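Local coordinates for protein type II restriction enzyme SfiI (PDB 2EZV) that recognises the double-stranded DNA sequence GGCCNNNNNGGCC as a tetrameric type IIF restriction endonuclease and cleaves it to leave terminal 5'-phosphates, at residues L8-L13 / A189-R194; K18-T23 / R82-P87; V96-A101 / A154-I159. One frame throughout, in Å; residues are numbered along the deposited sequence.

Contact 1. Residues L8-L13 / A189-R194; sequences LSLDEL and ARLKQR
Asp11 and Arg194 form a salt bridge between the start of helix 10-41 and the short helix 192-195. Both terminal nitrogens of the guanidinium reach one oxygen, with Asp11 OD1 2.8 Å from Arg194 NH1 and 3.0 Å from Arg194 NH2. NH1 comes nearly along the C-O axis. NH2 comes from above the carboxylate plane; the carboxylate and guanidinium planes are 62° apart. Arg194 NH1 also meets Glu14, so this positive charge has two acidic partners. A water accepts from Asp11 N and, weakly, from Arg194 NH2.

Arg190 makes the second two-pronged grip, on a backbone carbonyl. Its NH1 lies 2.8 Å and its NH2 2.9 Å from Leu8 O, which sits in the guanidinium plane. A bend at chi3 (64°) turns the end of the chain toward this oxygen. The carbonyl belongs to the residue just before Ser9, the N-cap of helix 10-41. Ser9 and Glu12 form a capping box, in which Ser9 N donates an almost straight bond to Glu12 OE1. A methionine in place of Arg190 would probably leave Leu8 O without its two donors and let the turn before the helix shift.

Leu10 fills the space between the two arginines. Its CB lies over the face of the Arg194 guanidinium, and its CD1 approaches Arg190 NH2 obliquely. Leu10 CG also packs on Leu191 CD2 at 3.6 Å. Further in, Leu13 CD2 rests against Arg190 CB at 3.8 Å.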
# COMPACT_ATOMS: atom_id res chain seq x y z
N LEU D 8 -6.63 -30.34 1.31
CA LEU D 8 -8.01 -29.87 1.29
C LEU D 8 -8.81 -30.84 0.45
O LEU D 8 -8.27 -31.46 -0.47
CB LEU D 8 -8.12 -28.48 0.64
CG LEU D 8 -7.54 -27.26 1.36
CD1 LEU D 8 -7.96 -25.99 0.62
CD2 LEU D 8 -8.05 -27.23 2.78
N SER D 9 -10.09 -30.99 0.77
CA SER D 9 -10.93 -31.87 -0.01
C SER D 9 -11.28 -31.09 -1.28
O SER D 9 -11.10 -29.87 -1.33
CB SER D 9 -12.21 -32.19 0.76
OG SER D 9 -12.96 -31.01 0.96
N LEU D 10 -11.76 -31.77 -2.30
CA LEU D 10 -12.13 -31.10 -3.54
C LEU D 10 -13.16 -29.99 -3.28
O LEU D 10 -13.03 -28.89 -3.80
CB LEU D 10 -12.70 -32.12 -4.54
CG LEU D 10 -11.73 -32.76 -5.54
CD1 LEU D 10 -10.46 -33.17 -4.84
CD2 LEU D 10 -12.41 -33.94 -6.22
N ASP D 11 -14.16 -30.28 -2.47
CA ASP D 11 -15.18 -29.28 -2.18
C ASP D 11 -14.59 -28.01 -1.58
O ASP D 11 -14.93 -26.90 -1.99
CB ASP D 11 -16.24 -29.84 -1.24
CG ASP D 11 -17.32 -30.60 -1.97
OD1 ASP D 11 -17.28 -30.61 -3.22
OD2 ASP D 11 -18.21 -31.16 -1.30
N GLU D 12 -13.71 -28.18 -0.60
CA GLU D 12 -13.08 -27.05 0.06
C GLU D 12 -12.22 -26.28 -0.93
O GLU D 12 -12.15 -25.05 -0.87
CB GLU D 12 -12.24 -27.54 1.25
CG GLU D 12 -13.06 -28.40 2.20
CD GLU D 12 -12.22 -29.09 3.26
OE1 GLU D 12 -11.08 -29.52 2.96
OE2 GLU D 12 -12.71 -29.21 4.39
N LEU D 13 -11.58 -27.00 -1.84
CA LEU D 13 -10.74 -26.38 -2.87
C LEU D 13 -11.59 -25.48 -3.76
O LEU D 13 -11.21 -24.35 -4.05
CB LEU D 13 -10.04 -27.44 -3.72
CG LEU D 13 -9.19 -26.89 -4.87
CD1 LEU D 13 -8.21 -25.88 -4.31
CD2 LEU D 13 -8.46 -28.02 -5.57
N ALA D 189 -6.31 -27.98 -11.46
CA ALA D 189 -6.00 -29.29 -12.01
C ALA D 189 -6.61 -30.43 -11.17
O ALA D 189 -7.18 -31.37 -11.72
CB ALA D 189 -4.48 -29.47 -12.11
N ARG D 190 -6.49 -30.33 -9.85
CA ARG D 190 -7.02 -31.36 -8.94
C ARG D 190 -8.48 -31.69 -9.18
O ARG D 190 -8.97 -32.73 -8.71
CB ARG D 190 -6.87 -30.93 -7.48
CG ARG D 190 -5.52 -31.17 -6.85
CD ARG D 190 -5.63 -30.90 -5.35
NE ARG D 190 -6.53 -31.86 -4.73
CZ ARG D 190 -7.06 -31.73 -3.52
NH1 ARG D 190 -6.78 -30.68 -2.77
NH2 ARG D 190 -7.86 -32.68 -3.04
N LEU D 191 -9.18 -30.80 -9.88
CA LEU D 191 -10.60 -30.96 -10.15
C LEU D 191 -10.93 -31.53 -11.53
O LEU D 191 -12.09 -31.48 -11.96
CB LEU D 191 -11.30 -29.60 -9.98
CG LEU D 191 -11.19 -28.99 -8.59
CD1 LEU D 191 -11.61 -27.53 -8.61
CD2 LEU D 191 -12.04 -29.79 -7.62
N LYS D 192 -9.93 -32.08 -12.21
CA LYS D 192 -10.15 -32.63 -13.54
C LYS D 192 -11.27 -33.68 -13.60
O LYS D 192 -12.17 -33.57 -14.43
CB LYS D 192 -8.86 -33.23 -14.10
CG LYS D 192 -9.04 -33.85 -15.47
CD LYS D 192 -7.73 -34.10 -16.18
CE LYS D 192 -7.97 -34.77 -17.52
NZ LYS D 192 -9.02 -34.07 -18.32
N GLN D 193 -11.21 -34.68 -12.73
CA GLN D 193 -12.22 -35.73 -12.71
C GLN D 193 -13.64 -35.16 -12.65
O GLN D 193 -14.57 -35.72 -13.24
CB GLN D 193 -11.98 -36.67 -11.53
N ARG D 194 -13.81 -34.04 -11.94
CA ARG D 194 -15.11 -33.40 -11.81
C ARG D 194 -15.57 -32.59 -13.02
O ARG D 194 -16.75 -32.59 -13.36
CB ARG D 194 -15.13 -32.47 -10.58
CG ARG D 194 -15.18 -33.17 -9.24
CD ARG D 194 -15.44 -32.16 -8.12
NE ARG D 194 -15.56 -32.81 -6.82
CZ ARG D 194 -15.79 -32.17 -5.68
NH1 ARG D 194 -15.93 -30.85 -5.67
NH2 ARG D 194 -15.88 -32.85 -4.55
O HOH W 1 -15.24 -32.82 -1.85

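Contact 2. Residues K18-T23 / R82-P87; sequences KQTLRT and RVRWLP
Gln19 and Thr20 of helix 10-41 pack on the end of strand 80-86 of the mixed sheet in this PDDEXK-type nuclease fold. The helix lies across the strand, with the short axes at 108° and 11.7 Å apart at closest approach. Side chains, not backbones, make the contact.

The closer packing is around Leu86. Its CG stands anti to the backbone N (chi1 -180°), which carries the branched end toward the helix. Leu86 CD2 comes within 3.5 Å of Thr20 OG1, the two side chains crossing obliquely. Gln19 and Leu86 point at each other from opposite directions, with Gln19 NE2 3.8 Å from Leu86 CG. That nitrogen also gives the one hydrogen bond between the segments: Gln19 NE2 lies 3.0 Å from Pro87 O. The bond is bent (140° at the hydrogen), and the oxygen stays near the amide plane. Gln19 CG sits between the backbone N and the carbonyl carbon (chi1 75°), and the chain is extended beyond it, so the amide reaches past Leu86 to the turn after the strand. Thr20 OG1 is already engaged, with Val16 O of its own helix and Gln95 NE2 as partners.

The Arg84 part is looser. Its guanidinium makes a salt bridge to Glu66 and a hydrogen bond to Gln95, and it meets the helix through little more than one methyl. No solvent side opens here, since all five touching residues are buried. Pro89 of the second subunit packs on Gln19, and Thr23 of that subunit on Pro87. On the Arg84 side, NH2 lies 3.8 Å from Thr20 CG2.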
# COMPACT_ATOMS: atom_id res chain seq x y z
N LYS D 18 -14.02 -20.06 -5.21
CA LYS D 18 -15.24 -19.27 -5.19
C LYS D 18 -15.07 -17.95 -4.44
O LYS D 18 -15.50 -16.91 -4.93
CB LYS D 18 -16.37 -20.08 -4.55
CG LYS D 18 -17.75 -19.50 -4.78
CD LYS D 18 -18.78 -20.34 -4.07
CE LYS D 18 -20.20 -19.91 -4.38
NZ LYS D 18 -21.20 -20.72 -3.62
N GLN D 19 -14.43 -17.98 -3.27
CA GLN D 19 -14.26 -16.72 -2.53
C GLN D 19 -13.21 -15.84 -3.21
O GLN D 19 -13.25 -14.62 -3.09
CB GLN D 19 -13.91 -16.97 -1.05
CG GLN D 19 -12.50 -17.44 -0.73
CD GLN D 19 -12.26 -17.56 0.77
OE1 GLN D 19 -12.93 -18.32 1.46
NE2 GLN D 19 -11.30 -16.80 1.29
N THR D 20 -12.29 -16.46 -3.95
CA THR D 20 -11.29 -15.69 -4.68
C THR D 20 -12.05 -14.94 -5.77
O THR D 20 -11.89 -13.73 -5.95
CB THR D 20 -10.25 -16.61 -5.33
OG1 THR D 20 -9.45 -17.23 -4.32
CG2 THR D 20 -9.34 -15.82 -6.28
N LEU D 21 -12.91 -15.66 -6.48
CA LEU D 21 -13.70 -15.08 -7.55
C LEU D 21 -14.62 -13.98 -7.03
O LEU D 21 -14.67 -12.88 -7.60
CB LEU D 21 -14.51 -16.18 -8.24
CG LEU D 21 -15.18 -15.91 -9.59
CD1 LEU D 21 -16.66 -15.80 -9.40
CD2 LEU D 21 -14.62 -14.66 -10.24
N ARG D 22 -15.33 -14.26 -5.95
CA ARG D 22 -16.26 -13.30 -5.36
C ARG D 22 -15.58 -11.97 -5.06
O ARG D 22 -16.11 -10.90 -5.37
CB ARG D 22 -16.88 -13.85 -4.08
CG ARG D 22 -17.94 -12.94 -3.49
CD ARG D 22 -19.08 -12.73 -4.49
NE ARG D 22 -20.07 -11.75 -4.04
CZ ARG D 22 -19.87 -10.44 -4.00
NH1 ARG D 22 -18.70 -9.93 -4.39
NH2 ARG D 22 -20.83 -9.62 -3.58
N THR D 23 -14.40 -12.03 -4.44
CA THR D 23 -13.63 -10.84 -4.09
C THR D 23 -13.33 -10.02 -5.35
O THR D 23 -13.50 -8.79 -5.37
CB THR D 23 -12.29 -11.24 -3.43
OG1 THR D 23 -12.56 -12.06 -2.29
CG2 THR D 23 -11.52 -10.02 -2.99
N ARG D 82 0.01 -12.39 -8.27
CA ARG D 82 0.46 -12.03 -6.94
C ARG D 82 0.49 -13.27 -6.07
O ARG D 82 -0.46 -14.05 -6.07
CB ARG D 82 -0.48 -10.99 -6.29
CG ARG D 82 -0.46 -9.58 -6.90
CD ARG D 82 0.91 -8.90 -6.79
NE ARG D 82 0.86 -7.54 -7.33
CZ ARG D 82 1.90 -6.71 -7.41
NH1 ARG D 82 3.11 -7.08 -6.99
NH2 ARG D 82 1.73 -5.49 -7.92
N VAL D 83 1.60 -13.47 -5.36
CA VAL D 83 1.73 -14.60 -4.44
C VAL D 83 1.28 -13.98 -3.11
O VAL D 83 1.83 -12.96 -2.69
CB VAL D 83 3.20 -15.07 -4.32
CG1 VAL D 83 3.29 -16.30 -3.40
CG2 VAL D 83 3.77 -15.38 -5.71
N ARG D 84 0.29 -14.58 -2.46
CA ARG D 84 -0.25 -14.01 -1.23
C ARG D 84 -0.86 -15.07 -0.32
O ARG D 84 -0.96 -16.23 -0.68
CB ARG D 84 -1.36 -13.03 -1.62
CG ARG D 84 -2.53 -13.77 -2.29
CD ARG D 84 -3.62 -12.89 -2.87
NE ARG D 84 -4.78 -13.73 -3.20
CZ ARG D 84 -5.93 -13.29 -3.70
NH1 ARG D 84 -6.10 -12.00 -3.98
NH2 ARG D 84 -6.93 -14.14 -3.90
N TRP D 85 -1.26 -14.65 0.88
CA TRP D 85 -1.91 -15.54 1.84
C TRP D 85 -3.41 -15.25 1.72
O TRP D 85 -3.83 -14.10 1.74
CB TRP D 85 -1.50 -15.23 3.29
CG TRP D 85 -0.10 -15.59 3.66
CD1 TRP D 85 0.94 -14.74 3.84
CD2 TRP D 85 0.38 -16.90 4.00
NE1 TRP D 85 2.05 -15.43 4.29
CE2 TRP D 85 1.73 -16.76 4.40
CE3 TRP D 85 -0.20 -18.18 4.02
CZ2 TRP D 85 2.51 -17.84 4.81
CZ3 TRP D 85 0.57 -19.26 4.44
CH2 TRP D 85 1.92 -19.08 4.83
N LEU D 86 -4.20 -16.30 1.59
CA LEU D 86 -5.63 -16.12 1.48
C LEU D 86 -6.30 -16.63 2.75
O LEU D 86 -6.37 -17.84 2.99
CB LEU D 86 -6.18 -16.88 0.27
CG LEU D 86 -7.69 -16.78 0.02
CD1 LEU D 86 -8.04 -15.32 -0.30
CD2 LEU D 86 -8.10 -17.70 -1.13
N PRO D 87 -6.78 -15.72 3.61
CA PRO D 87 -7.43 -16.21 4.83
C PRO D 87 -8.76 -16.90 4.52
O PRO D 87 -9.50 -16.47 3.64
CB PRO D 87 -7.61 -14.93 5.66
CG PRO D 87 -7.71 -13.86 4.64
CD PRO D 87 -6.68 -14.25 3.60

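Contact 3. Residues V96-A101 / A154-I159; sequences VLLVDA and AVTTSI. With CA (calcium ion), chain F.
Two neighbouring parallel strands of the central sheet meet here, and one of them, 93-104, runs into the calcium site of the PDDEXK nuclease fold. The pairs are Val96 with Thr156, Leu97 with Thr157, Leu98 with Ser158 and Val99 with Ile159. Backbone bonds alternate along the ladder. Val96 N donates to Val155 O at 2.6 Å, and Thr157 N to Val96 O at 3.2 Å. Leu98 N then donates to Thr157 O, and Ile159 N to Leu98 O.

Leu97, Val99, Thr157 and Ile159 share one face of the sheet. There Leu97 CD1 touches Ile159 CD1 at 3.5 Å, the side chains meeting at a slant. Thr20 and Ile24 of helix 10-41 cover Leu97, Thr157 and Ile159; helix 49-62 meets Val99. On the face of Val96 and Leu98, Leu98 CD2 leans on Thr156, 4.0 Å from its CG2, and Val96 CG2 meets Ala154 CB.

Beyond the paired residues the strand delivers its metal ligands. Asp100 CG is anti to the backbone N (chi1 -157°), which takes the carboxylate away from strand 151-167 and toward the ion. Asp79 also binds it. Asp100 OD1 lies 2.6 Å from the calcium ion, and Ala101 O 2.8 Å.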
# COMPACT_ATOMS: atom_id res chain seq x y z
N VAL D 96 -1.17 -18.30 -5.34
CA VAL D 96 -0.63 -17.56 -6.48
C VAL D 96 -1.85 -17.16 -7.30
O VAL D 96 -2.41 -17.97 -8.03
CB VAL D 96 0.29 -18.44 -7.35
CG1 VAL D 96 0.77 -17.63 -8.54
CG2 VAL D 96 1.48 -18.93 -6.56
N LEU D 97 -2.30 -15.91 -7.16
CA LEU D 97 -3.47 -15.47 -7.92
C LEU D 97 -3.04 -15.17 -9.35
O LEU D 97 -2.13 -14.37 -9.57
CB LEU D 97 -4.10 -14.21 -7.31
CG LEU D 97 -5.25 -13.60 -8.13
CD1 LEU D 97 -6.29 -14.68 -8.45
CD2 LEU D 97 -5.91 -12.46 -7.36
N LEU D 98 -3.71 -15.81 -10.30
CA LEU D 98 -3.43 -15.62 -11.73
C LEU D 98 -4.70 -15.18 -12.44
O LEU D 98 -5.71 -15.90 -12.42
CB LEU D 98 -2.96 -16.93 -12.36
CG LEU D 98 -1.49 -17.38 -12.34
CD1 LEU D 98 -0.77 -16.80 -11.15
CD2 LEU D 98 -1.44 -18.91 -12.32
N VAL D 99 -4.68 -14.01 -13.06
CA VAL D 99 -5.86 -13.60 -13.80
C VAL D 99 -5.43 -13.04 -15.13
O VAL D 99 -4.40 -12.37 -15.25
CB VAL D 99 -6.76 -12.59 -13.00
CG1 VAL D 99 -6.18 -12.34 -11.63
CG2 VAL D 99 -6.95 -11.32 -13.78
N ASP D 100 -6.22 -13.33 -16.14
CA ASP D 100 -5.89 -12.89 -17.48
C ASP D 100 -7.02 -12.08 -18.06
O ASP D 100 -8.18 -12.47 -17.99
CB ASP D 100 -5.61 -14.11 -18.34
CG ASP D 100 -4.75 -13.77 -19.53
OD1 ASP D 100 -5.31 -13.69 -20.65
OD2 ASP D 100 -3.53 -13.57 -19.32
N ALA D 101 -6.66 -10.94 -18.65
CA ALA D 101 -7.64 -10.05 -19.26
C ALA D 101 -7.77 -10.31 -20.76
O ALA D 101 -6.77 -10.54 -21.45
CB ALA D 101 -7.23 -8.59 -19.00
N ALA D 154 2.16 -22.99 -2.80
CA ALA D 154 1.22 -21.89 -2.88
C ALA D 154 0.28 -22.21 -4.03
O ALA D 154 0.68 -22.19 -5.20
CB ALA D 154 1.95 -20.57 -3.14
N VAL D 155 -0.96 -22.53 -3.70
CA VAL D 155 -1.95 -22.89 -4.70
C VAL D 155 -2.16 -21.87 -5.80
O VAL D 155 -2.21 -20.66 -5.56
CB VAL D 155 -3.33 -23.13 -4.08
CG1 VAL D 155 -4.02 -24.28 -4.81
CG2 VAL D 155 -3.19 -23.38 -2.59
N THR D 156 -2.33 -22.40 -7.00
CA THR D 156 -2.56 -21.61 -8.19
C THR D 156 -4.06 -21.49 -8.40
O THR D 156 -4.78 -22.48 -8.36
CB THR D 156 -1.91 -22.31 -9.43
OG1 THR D 156 -0.67 -21.67 -9.74
CG2 THR D 156 -2.83 -22.28 -10.64
N THR D 157 -4.54 -20.27 -8.60
CA THR D 157 -5.96 -20.04 -8.85
C THR D 157 -6.08 -19.23 -10.13
O THR D 157 -5.60 -18.09 -10.21
CB THR D 157 -6.63 -19.28 -7.68
OG1 THR D 157 -6.62 -20.11 -6.52
CG2 THR D 157 -8.09 -18.93 -8.03
N SER D 158 -6.73 -19.82 -11.13
CA SER D 158 -6.87 -19.19 -12.44
C SER D 158 -8.16 -18.43 -12.67
O SER D 158 -9.26 -18.98 -12.52
CB SER D 158 -6.70 -20.25 -13.53
OG SER D 158 -5.45 -20.91 -13.38
N ILE D 159 -8.02 -17.18 -13.09
CA ILE D 159 -9.17 -16.33 -13.35
C ILE D 159 -9.08 -15.53 -14.66
O ILE D 159 -8.01 -15.07 -15.05
CB ILE D 159 -9.35 -15.36 -12.17
CG1 ILE D 159 -9.58 -16.20 -10.91
CG2 ILE D 159 -10.54 -14.42 -12.42
CD1 ILE D 159 -9.47 -15.44 -9.64
CA CA F . -4.26 -11.66 -21.82

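In the fold
Contacts 1 and 2 both use helix 10-41, the first at its N-terminal end and the second further along. Their centres are 16 Å apart and they do not touch. Contacts 2 and 3 do touch, with centres 9 Å apart. Strands 80-86 and 93-104 are neighbours in one sheet, and Thr20 CG2 of contact 2 packs 3.4 Å from Ile159 CD1 of contact 3. The helix thus lies against the sheet that carries the metal ligands. Contact 3 holds Asp100 and Ala101 of the calcium site, and its nearest atom is about 5 Å from the DNA. The nearest atoms of contacts 1 and 2 are each about 16 Å from it.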